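PDB 3QR0: phospholipase C-beta (PLC-beta) from Sepia officinalis, which belongs to the phospholipase C-beta family, whose members join PH, EF-hand-like, TIM-barrel and C2 domains in a single chain, and carries a bound calcium ion. Local coordinates for residues K149-E154 / A659-D664; L145-N150 / S754-G759; T217-Y222 / F305-E310. All blocks are in the same frame, centred on the assembly; numbering follows the deposited sequence.

Overall arrangement
Interactions 1 and 2 set the C2 region against helices 144-147 and 151-165; interaction 3 lies among the EF-hand-like helices beside them. Along the chain, 145-150 and 149-154 come first and share K149 and N150; 217-222 and 305-310 follow, then 659-664 and 754-759 of the C2 region. The centres of interactions 1 and 2 are about 10 Å apart, those of 1 and 3 about 11 Å, and those of 2 and 3 about 17 Å. Interaction 1 is tied to interaction 3 by Q151, bonded to Y222, and by N150, bonded to E309. Helices 144-147 and 151-165 and their link thus touch both the C2 region and the EF-hand-like helices, joining parts far apart in sequence.

Interaction 1: K149-E154 / A659-D664; sequences KNQLGE and AQFLSD
The side chain of Q151 reaches across to Q660, and the two chains cross at about a right angle. NE2 of Q151 donates to OE1 of Q660 over 2.8 Å, with a fairly straight N-H...O angle of 158°. The acceptor lies in the amide plane of Q151, whereas the donor sits 22° off the carbonyl plane of Q660. Beyond that bond, OE1 of Q151 passes 3.9 Å from CG of Q660. The same oxygen is hydrogen-bonded to the hydroxyl of Y222, so the buried Q151 amide is gripped at both its oxygen and its nitrogen, which fixes its rotation. Q151 points CG away from its backbone N (chi1 -163°) and runs on extended, spanning a CA separation of 9.2 Å between Q151 and Q660; Q660 bends at its second torsion. The pair joins the first turn of helix 151-165 to the end of strand 650-660, in one of the two four-stranded antiparallel sheets of the C2 beta-sandwich. Just past the strand, F661 takes a left-handed backbone conformation, and its CE2 edge lies 4.5 Å from OE1 of Q151, near the ring plane.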
loop_
_atom_site.group_PDB
_atom_site.type_symbol
_atom_site.label_atom_id
_atom_site.label_comp_id
_atom_site.label_asym_id
_atom_site.label_seq_id
_atom_site.Cartn_x
_atom_site.Cartn_y
_atom_site.Cartn_z
ATOM N N LYS A 149 12.039 4.852 -0.539
ATOM C CA LYS A 149 13.269 5.612 -0.358
ATOM C C LYS A 149 13.067 6.835 0.541
ATOM O O LYS A 149 11.970 7.400 0.622
ATOM C CB LYS A 149 13.908 5.995 -1.701
ATOM C CG LYS A 149 13.120 6.942 -2.563
ATOM C CD LYS A 149 13.706 6.969 -3.975
ATOM C CE LYS A 149 12.779 7.623 -4.967
ATOM N NZ LYS A 149 11.449 6.953 -5.025
ATOM N N ASN A 150 14.141 7.216 1.227
ATOM C CA ASN A 150 14.114 8.329 2.167
ATOM C C ASN A 150 14.202 9.632 1.371
ATOM O O ASN A 150 14.314 9.601 0.143
ATOM C CB ASN A 150 15.269 8.186 3.179
ATOM C CG ASN A 150 15.022 8.943 4.482
ATOM O OD1 ASN A 150 14.028 9.656 4.621
ATOM N ND2 ASN A 150 15.940 8.798 5.438
ATOM N N GLN A 151 14.155 10.768 2.057
ATOM C CA GLN A 151 14.105 12.066 1.382
ATOM C C GLN A 151 15.307 12.366 0.478
ATOM O O GLN A 151 15.129 12.975 -0.582
ATOM C CB GLN A 151 13.924 13.197 2.392
ATOM C CG GLN A 151 13.453 14.496 1.761
ATOM C CD GLN A 151 13.248 15.590 2.780
ATOM O OE1 GLN A 151 13.939 16.615 2.758
ATOM N NE2 GLN A 151 12.304 15.381 3.693
ATOM N N LEU A 152 16.512 11.952 0.877
ATOM C CA LEU A 152 17.702 12.129 0.024
ATOM C C LEU A 152 17.554 11.376 -1.300
ATOM O O LEU A 152 17.959 11.871 -2.351
ATOM C CB LEU A 152 18.983 11.673 0.732
ATOM C CG LEU A 152 20.299 11.986 0.009
ATOM C CD1 LEU A 152 20.561 13.490 -0.020
ATOM C CD2 LEU A 152 21.470 11.255 0.672
ATOM N N GLY A 153 16.979 10.178 -1.242
ATOM C CA GLY A 153 16.644 9.426 -2.449
ATOM C C GLY A 153 15.652 10.151 -3.344
ATOM O O GLY A 153 15.757 10.086 -4.573
ATOM N N GLU A 154 14.683 10.838 -2.740
ATOM C CA GLU A 154 13.723 11.630 -3.508
ATOM C C GLU A 154 14.369 12.878 -4.099
ATOM O O GLU A 154 13.962 13.346 -5.162
ATOM C CB GLU A 154 12.508 12.019 -2.663
ATOM C CG GLU A 154 11.564 10.859 -2.361
ATOM C CD GLU A 154 10.803 10.346 -3.591
ATOM O OE1 GLU A 154 10.842 10.983 -4.669
ATOM O OE2 GLU A 154 10.166 9.280 -3.473
ATOM N N ALA A 659 7.925 19.746 8.284
ATOM C CA ALA A 659 7.619 19.056 7.035
ATOM C C ALA A 659 8.323 19.745 5.881
ATOM O O ALA A 659 8.662 20.921 5.971
ATOM C CB ALA A 659 6.117 19.008 6.792
ATOM N N GLN A 660 8.556 18.994 4.807
ATOM C CA GLN A 660 9.223 19.510 3.622
ATOM C C GLN A 660 8.405 19.223 2.371
ATOM O O GLN A 660 7.856 18.133 2.220
ATOM C CB GLN A 660 10.609 18.884 3.459
ATOM C CG GLN A 660 11.559 19.140 4.633
ATOM C CD GLN A 660 11.313 18.218 5.805
ATOM O OE1 GLN A 660 11.201 16.998 5.639
ATOM N NE2 GLN A 660 11.222 18.791 7.005
ATOM N N PHE A 661 8.337 20.215 1.487
ATOM C CA PHE A 661 7.787 20.053 0.144
ATOM C C PHE A 661 6.384 19.475 0.140
ATOM O O PHE A 661 6.090 18.551 -0.610
ATOM C CB PHE A 661 8.712 19.183 -0.707
ATOM C CG PHE A 661 10.107 19.707 -0.803
ATOM C CD1 PHE A 661 10.368 20.888 -1.477
ATOM C CD2 PHE A 661 11.162 19.019 -0.225
ATOM C CE1 PHE A 661 11.661 21.379 -1.572
ATOM C CE2 PHE A 661 12.453 19.499 -0.323
ATOM C CZ PHE A 661 12.703 20.682 -0.993
ATOM N N LEU A 662 5.521 20.022 0.987
ATOM C CA LEU A 662 4.133 19.575 1.035
ATOM C C LEU A 662 3.368 19.953 -0.228
ATOM O O LEU A 662 2.438 19.252 -0.613
ATOM C CB LEU A 662 3.415 20.149 2.255
ATOM C CG LEU A 662 3.879 19.624 3.610
ATOM C CD1 LEU A 662 3.003 20.225 4.697
ATOM C CD2 LEU A 662 3.847 18.092 3.664
ATOM N N SER A 663 3.756 21.055 -0.869
ATOM C CA SER A 663 3.004 21.569 -2.008
ATOM C C SER A 663 3.815 22.503 -2.902
ATOM O O SER A 663 4.806 23.101 -2.471
ATOM C CB SER A 663 1.761 22.305 -1.503
ATOM O OG SER A 663 1.051 22.889 -2.577
ATOM N N ASP A 664 3.357 22.639 -4.146
ATOM C CA ASP A 664 3.959 23.571 -5.105
ATOM C C ASP A 664 3.412 25.001 -4.962
ATOM O O ASP A 664 3.841 25.907 -5.683
ATOM C CB ASP A 664 3.795 23.061 -6.550
ATOM C CG ASP A 664 2.381 22.580 -6.862
ATOM O OD1 ASP A 664 1.414 23.101 -6.269
ATOM O OD2 ASP A 664 2.242 21.668 -7.707
#

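Interaction 2: L145-N150 / S754-G759; sequences LSLNKN and SNRPLG
Flat groups play a small part where L147 meets R756 and P757: the leucine methyl CD2 comes at the guanidinium of R756 obliquely, and the closer touch is made further back along the arginine, 3.9 Å from CD2 of L147 to CD of R756. The pyrrolidine ring of P757 does more, turning its CG-CD side to the same methyl. The contact joins the end of helix 144-147, in the PH region, to the turn of the C2 beta-sandwich that leads from strand 746-751 into strand 761-771 by way of the short strand 757-758.

CD2 of L147 lies 3.7 Å from CD of P757. The ring also rests on the backbone of the helix end, with CG of P757 3.7 Å from the carbonyl O of L147. R756 reaches the leucine because its chain is bent at the second torsion (chi2 -65°), which places CD beside the methyl. Its polar end is engaged with other partners: NH1 bonds to the carbonyl of A68, and P757 O bonds to the hydroxyl of Y69, so polar bonds to the PH region accompany this apolar touch. A bound glycerol, probably from the crystallisation liquor, sits near the R756 side chain and is hydrogen-bonded by N755.

Past the helix end, the backbone of K149 leads away while its side chain folds back. With its ammonium group at the carbonyl end of the helix, the positive charge is probably favourable there. NZ of K149 donates to the carbonyl O of S146 over 2.7 Å, tilted 33° from the carbonyl plane, while OE2 of E154 forms a salt bridge with the same nitrogen.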
loop_
_atom_site.group_PDB
_atom_site.type_symbol
_atom_site.label_atom_id
_atom_site.label_comp_id
_atom_site.label_asym_id
_atom_site.label_seq_id
_atom_site.Cartn_x
_atom_site.Cartn_y
_atom_site.Cartn_z
ATOM N N LEU A 145 12.072 -1.020 -2.794
ATOM C CA LEU A 145 13.107 -0.090 -2.353
ATOM C C LEU A 145 12.862 1.316 -2.897
ATOM O O LEU A 145 12.966 2.283 -2.150
ATOM C CB LEU A 145 14.500 -0.577 -2.743
ATOM C CG LEU A 145 15.000 -1.766 -1.935
ATOM C CD1 LEU A 145 16.348 -2.233 -2.460
ATOM C CD2 LEU A 145 15.082 -1.398 -0.449
ATOM N N SER A 146 12.538 1.417 -4.185
ATOM C CA SER A 146 12.246 2.707 -4.815
ATOM C C SER A 146 11.035 3.374 -4.168
ATOM O O SER A 146 11.055 4.571 -3.874
ATOM C CB SER A 146 11.997 2.525 -6.316
ATOM O OG SER A 146 11.686 3.761 -6.933
ATOM N N LEU A 147 9.990 2.585 -3.937
ATOM C CA LEU A 147 8.772 3.062 -3.293
ATOM C C LEU A 147 8.958 3.495 -1.829
ATOM O O LEU A 147 8.144 4.256 -1.309
ATOM C CB LEU A 147 7.691 1.979 -3.365
ATOM C CG LEU A 147 7.153 1.692 -4.768
ATOM C CD1 LEU A 147 6.216 0.480 -4.728
ATOM C CD2 LEU A 147 6.452 2.921 -5.347
ATOM N N ASN A 148 10.020 3.015 -1.183
ATOM C CA ASN A 148 10.290 3.320 0.225
ATOM C C ASN A 148 11.509 4.199 0.491
ATOM O O ASN A 148 11.952 4.309 1.638
ATOM C CB ASN A 148 10.446 2.011 0.999
ATOM C CG ASN A 148 9.124 1.362 1.283
ATOM O OD1 ASN A 148 8.559 1.568 2.344
ATOM N ND2 ASN A 148 8.603 0.602 0.327
ATOM N N LYS A 149 12.039 4.852 -0.539
ATOM C CA LYS A 149 13.269 5.612 -0.358
ATOM C C LYS A 149 13.067 6.835 0.541
ATOM O O LYS A 149 11.970 7.400 0.622
ATOM C CB LYS A 149 13.908 5.995 -1.701
ATOM C CG LYS A 149 13.120 6.942 -2.563
ATOM C CD LYS A 149 13.706 6.969 -3.975
ATOM C CE LYS A 149 12.779 7.623 -4.967
ATOM N NZ LYS A 149 11.449 6.953 -5.025
ATOM N N ASN A 150 14.141 7.216 1.227
ATOM C CA ASN A 150 14.114 8.329 2.167
ATOM C C ASN A 150 14.202 9.632 1.371
ATOM O O ASN A 150 14.314 9.601 0.143
ATOM C CB ASN A 150 15.269 8.186 3.179
ATOM C CG ASN A 150 15.022 8.943 4.482
ATOM O OD1 ASN A 150 14.028 9.656 4.621
ATOM N ND2 ASN A 150 15.940 8.798 5.438
ATOM N N SER A 754 -3.656 5.649 -1.941
ATOM C CA SER A 754 -3.331 4.321 -2.486
ATOM C C SER A 754 -1.964 3.812 -2.015
ATOM O O SER A 754 -1.494 2.771 -2.470
ATOM C CB SER A 754 -3.373 4.337 -4.019
ATOM O OG SER A 754 -2.295 5.078 -4.564
ATOM N N ASN A 755 -1.338 4.564 -1.111
ATOM C CA ASN A 755 -0.025 4.253 -0.551
ATOM C C ASN A 755 1.127 4.352 -1.551
ATOM O O ASN A 755 2.155 3.708 -1.374
ATOM C CB ASN A 755 -0.005 2.883 0.157
ATOM C CG ASN A 755 1.033 2.816 1.282
ATOM O OD1 ASN A 755 1.271 3.801 1.988
ATOM N ND2 ASN A 755 1.653 1.656 1.450
ATOM N N ARG A 756 0.966 5.167 -2.589
ATOM C CA ARG A 756 2.086 5.492 -3.468
ATOM C C ARG A 756 2.734 6.803 -3.011
ATOM O O ARG A 756 2.057 7.670 -2.452
ATOM C CB ARG A 756 1.644 5.575 -4.934
ATOM C CG ARG A 756 1.306 4.213 -5.565
ATOM C CD ARG A 756 2.542 3.318 -5.655
ATOM N NE ARG A 756 2.296 2.061 -6.358
ATOM C CZ ARG A 756 2.392 1.880 -7.674
ATOM N NH1 ARG A 756 2.719 2.880 -8.488
ATOM N NH2 ARG A 756 2.145 0.681 -8.187
ATOM N N PRO A 757 4.048 6.957 -3.258
ATOM C CA PRO A 757 4.767 8.139 -2.781
ATOM C C PRO A 757 4.280 9.454 -3.397
ATOM O O PRO A 757 4.043 9.533 -4.604
ATOM C CB PRO A 757 6.226 7.874 -3.204
ATOM C CG PRO A 757 6.293 6.465 -3.631
ATOM C CD PRO A 757 4.920 6.056 -4.036
ATOM N N LEU A 758 4.132 10.472 -2.559
ATOM C CA LEU A 758 3.963 11.837 -3.042
ATOM C C LEU A 758 5.242 12.333 -3.711
ATOM O O LEU A 758 5.187 13.189 -4.585
ATOM C CB LEU A 758 3.603 12.789 -1.891
ATOM C CG LEU A 758 2.121 12.992 -1.594
ATOM C CD1 LEU A 758 1.501 11.705 -1.130
ATOM C CD2 LEU A 758 1.939 14.098 -0.557
ATOM N N GLY A 759 6.386 11.813 -3.271
ATOM C CA GLY A 759 7.693 12.268 -3.739
ATOM C C GLY A 759 8.460 12.925 -2.603
ATOM O O GLY A 759 8.695 12.310 -1.558
#

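Interaction 3: T217-Y222 / F305-E310; sequences TFFKFY and FLMCEE
M307 meets two aromatic rings, F219 and Y222, and its touches with them fall into two kinds. The first is CH-pi: methyl CE of M307 sits over one face of the Y222 ring, 3.9 Å from the centroid and 21° off the ring normal. It is displaced toward the hydroxyl end of the ring, where CE of M307 comes within 3.6 Å of CZ of Y222.

The second kind is Met-aromatic. SD of M307 approaches F219 at the ring edge, 3.9 Å from CE1 of F219 and close to the ring plane, at 85° from its normal. The same sulfur is placed obliquely to the Y222 ring, 4.3 Å from its centroid. A bend at the last torsion of M307 (chi3 65°) turns CE over the tyrosine while SD stays beside the phenylalanine, so one thioether serves two rings. Both rings extend from the same side of helix 215-225, one turn apart, and the methionine comes from helix 299-307, reaching Y222 from the opposite direction with its methyl laid over the ring face.

These helices belong to the EF-hand-like region, and the backbones keep their distance, 11.0 Å between the CA atoms of F219 and M307. Helix 151-165 also borders the site: L152 touches F219 and has a backbone hydrogen bond with M307. The Y222 hydroxyl is tied to Q151 and R228, which steadies the ring whose face takes the methyl.

No hydrogen bond crosses between the two segments. The helices are joined here by dispersion and sulfur-ring contacts, while the one polar atom among the touching side chains, the Y222 hydroxyl oxygen, is satisfied from outside the two segments.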
loop_
_atom_site.group_PDB
_atom_site.type_symbol
_atom_site.label_atom_id
_atom_site.label_comp_id
_atom_site.label_asym_id
_atom_site.label_seq_id
_atom_site.Cartn_x
_atom_site.Cartn_y
_atom_site.Cartn_z
ATOM N N THR A 217 26.727 19.104 -5.054
ATOM C CA THR A 217 26.398 20.526 -5.141
ATOM C C THR A 217 24.880 20.724 -5.151
ATOM O O THR A 217 24.373 21.703 -4.597
ATOM C CB THR A 217 27.019 21.169 -6.388
ATOM O OG1 THR A 217 28.417 20.857 -6.429
ATOM C CG2 THR A 217 26.835 22.678 -6.366
ATOM N N PHE A 218 24.155 19.797 -5.776
ATOM C CA PHE A 218 22.688 19.809 -5.711
ATOM C C PHE A 218 22.191 19.657 -4.265
ATOM O O PHE A 218 21.179 20.253 -3.898
ATOM C CB PHE A 218 22.077 18.724 -6.612
ATOM C CG PHE A 218 20.593 18.894 -6.855
ATOM C CD1 PHE A 218 20.099 20.053 -7.444
ATOM C CD2 PHE A 218 19.697 17.893 -6.509
ATOM C CE1 PHE A 218 18.730 20.214 -7.675
ATOM C CE2 PHE A 218 18.325 18.046 -6.741
ATOM C CZ PHE A 218 17.844 19.206 -7.320
ATOM N N PHE A 219 22.897 18.879 -3.444
ATOM C CA PHE A 219 22.560 18.802 -2.017
ATOM C C PHE A 219 22.866 20.118 -1.300
ATOM O O PHE A 219 22.117 20.532 -0.420
ATOM C CB PHE A 219 23.272 17.646 -1.308
ATOM C CG PHE A 219 22.822 17.459 0.116
ATOM C CD1 PHE A 219 21.576 16.910 0.393
ATOM C CD2 PHE A 219 23.625 17.870 1.178
ATOM C CE1 PHE A 219 21.142 16.744 1.709
ATOM C CE2 PHE A 219 23.194 17.710 2.503
ATOM C CZ PHE A 219 21.952 17.148 2.763
ATOM N N LYS A 220 23.956 20.777 -1.682
ATOM C CA LYS A 220 24.276 22.107 -1.148
ATOM C C LYS A 220 23.161 23.114 -1.508
ATOM O O LYS A 220 22.889 24.048 -0.758
ATOM C CB LYS A 220 25.644 22.585 -1.663
ATOM C CG LYS A 220 26.351 23.573 -0.738
ATOM C CD LYS A 220 27.712 24.015 -1.292
ATOM C CE LYS A 220 28.215 25.264 -0.571
ATOM N NZ LYS A 220 29.519 25.765 -1.106
ATOM N N PHE A 221 22.509 22.907 -2.652
ATOM C CA PHE A 221 21.332 23.696 -3.032
ATOM C C PHE A 221 20.171 23.454 -2.058
ATOM O O PHE A 221 19.518 24.405 -1.633
ATOM C CB PHE A 221 20.936 23.391 -4.486
ATOM C CG PHE A 221 19.565 23.881 -4.879
ATOM C CD1 PHE A 221 19.255 25.231 -4.846
ATOM C CD2 PHE A 221 18.602 22.989 -5.331
ATOM C CE1 PHE A 221 17.996 25.681 -5.231
ATOM C CE2 PHE A 221 17.344 23.430 -5.717
ATOM C CZ PHE A 221 17.040 24.778 -5.666
ATOM N N TYR A 222 19.933 22.192 -1.700
ATOM C CA TYR A 222 18.956 21.845 -0.658
ATOM C C TYR A 222 19.256 22.600 0.641
ATOM O O TYR A 222 18.358 23.188 1.240
ATOM C CB TYR A 222 18.948 20.330 -0.383
ATOM C CG TYR A 222 17.943 19.885 0.667
ATOM C CD1 TYR A 222 16.712 19.359 0.301
ATOM C CD2 TYR A 222 18.234 19.981 2.029
ATOM C CE1 TYR A 222 15.789 18.950 1.259
ATOM C CE2 TYR A 222 17.318 19.579 2.994
ATOM C CZ TYR A 222 16.095 19.063 2.603
ATOM O OH TYR A 222 15.178 18.664 3.545
ATOM N N PHE A 305 22.856 12.446 6.800
ATOM C CA PHE A 305 22.555 11.132 7.377
ATOM C C PHE A 305 21.061 10.948 7.619
ATOM O O PHE A 305 20.487 9.915 7.275
ATOM C CB PHE A 305 23.269 10.908 8.713
ATOM C CG PHE A 305 22.650 9.800 9.529
ATOM C CD1 PHE A 305 22.851 8.475 9.177
ATOM C CD2 PHE A 305 21.822 10.083 10.607
ATOM C CE1 PHE A 305 22.265 7.452 9.900
ATOM C CE2 PHE A 305 21.235 9.062 11.337
ATOM C CZ PHE A 305 21.454 7.750 10.983
ATOM N N LEU A 306 20.445 11.950 8.241
ATOM C CA LEU A 306 19.050 11.846 8.662
ATOM C C LEU A 306 18.122 11.619 7.482
ATOM O O LEU A 306 17.063 11.013 7.638
ATOM C CB LEU A 306 18.618 13.088 9.435
ATOM C CG LEU A 306 19.209 13.278 10.836
ATOM C CD1 LEU A 306 18.884 14.682 11.334
ATOM C CD2 LEU A 306 18.692 12.221 11.801
ATOM N N MET A 307 18.545 12.086 6.307
ATOM C CA MET A 307 17.770 11.969 5.079
ATOM C C MET A 307 18.162 10.772 4.221
ATOM O O MET A 307 17.476 10.488 3.255
ATOM C CB MET A 307 17.968 13.218 4.217
ATOM C CG MET A 307 17.429 14.504 4.801
ATOM S SD MET A 307 18.066 15.927 3.896
ATOM C CE MET A 307 17.323 15.689 2.280
ATOM N N CYS A 308 19.269 10.100 4.540
ATOM C CA CYS A 308 19.804 9.052 3.659
ATOM C C CYS A 308 19.221 7.681 3.978
ATOM O O CYS A 308 18.485 7.520 4.949
ATOM C CB CYS A 308 21.337 9.019 3.707
ATOM S SG CYS A 308 22.059 8.144 5.102
ATOM N N GLU A 309 19.551 6.693 3.148
ATOM C CA GLU A 309 19.018 5.336 3.305
ATOM C C GLU A 309 19.394 4.673 4.634
ATOM O O GLU A 309 18.632 3.858 5.148
ATOM C CB GLU A 309 19.448 4.433 2.137
ATOM C CG GLU A 309 18.721 4.722 0.825
ATOM C CD GLU A 309 17.214 4.788 1.007
ATOM O OE1 GLU A 309 16.619 3.782 1.466
ATOM O OE2 GLU A 309 16.632 5.857 0.712
ATOM N N GLU A 310 20.558 5.018 5.183
ATOM C CA GLU A 310 20.985 4.483 6.476
ATOM C C GLU A 310 19.964 4.779 7.579
ATOM O O GLU A 310 19.812 3.980 8.512
ATOM C CB GLU A 310 22.338 5.070 6.881
ATOM C CG GLU A 310 23.054 4.303 7.987
ATOM C CD GLU A 310 23.568 2.946 7.529
ATOM O OE1 GLU A 310 24.042 2.843 6.374
ATOM O OE2 GLU A 310 23.499 1.987 8.327
#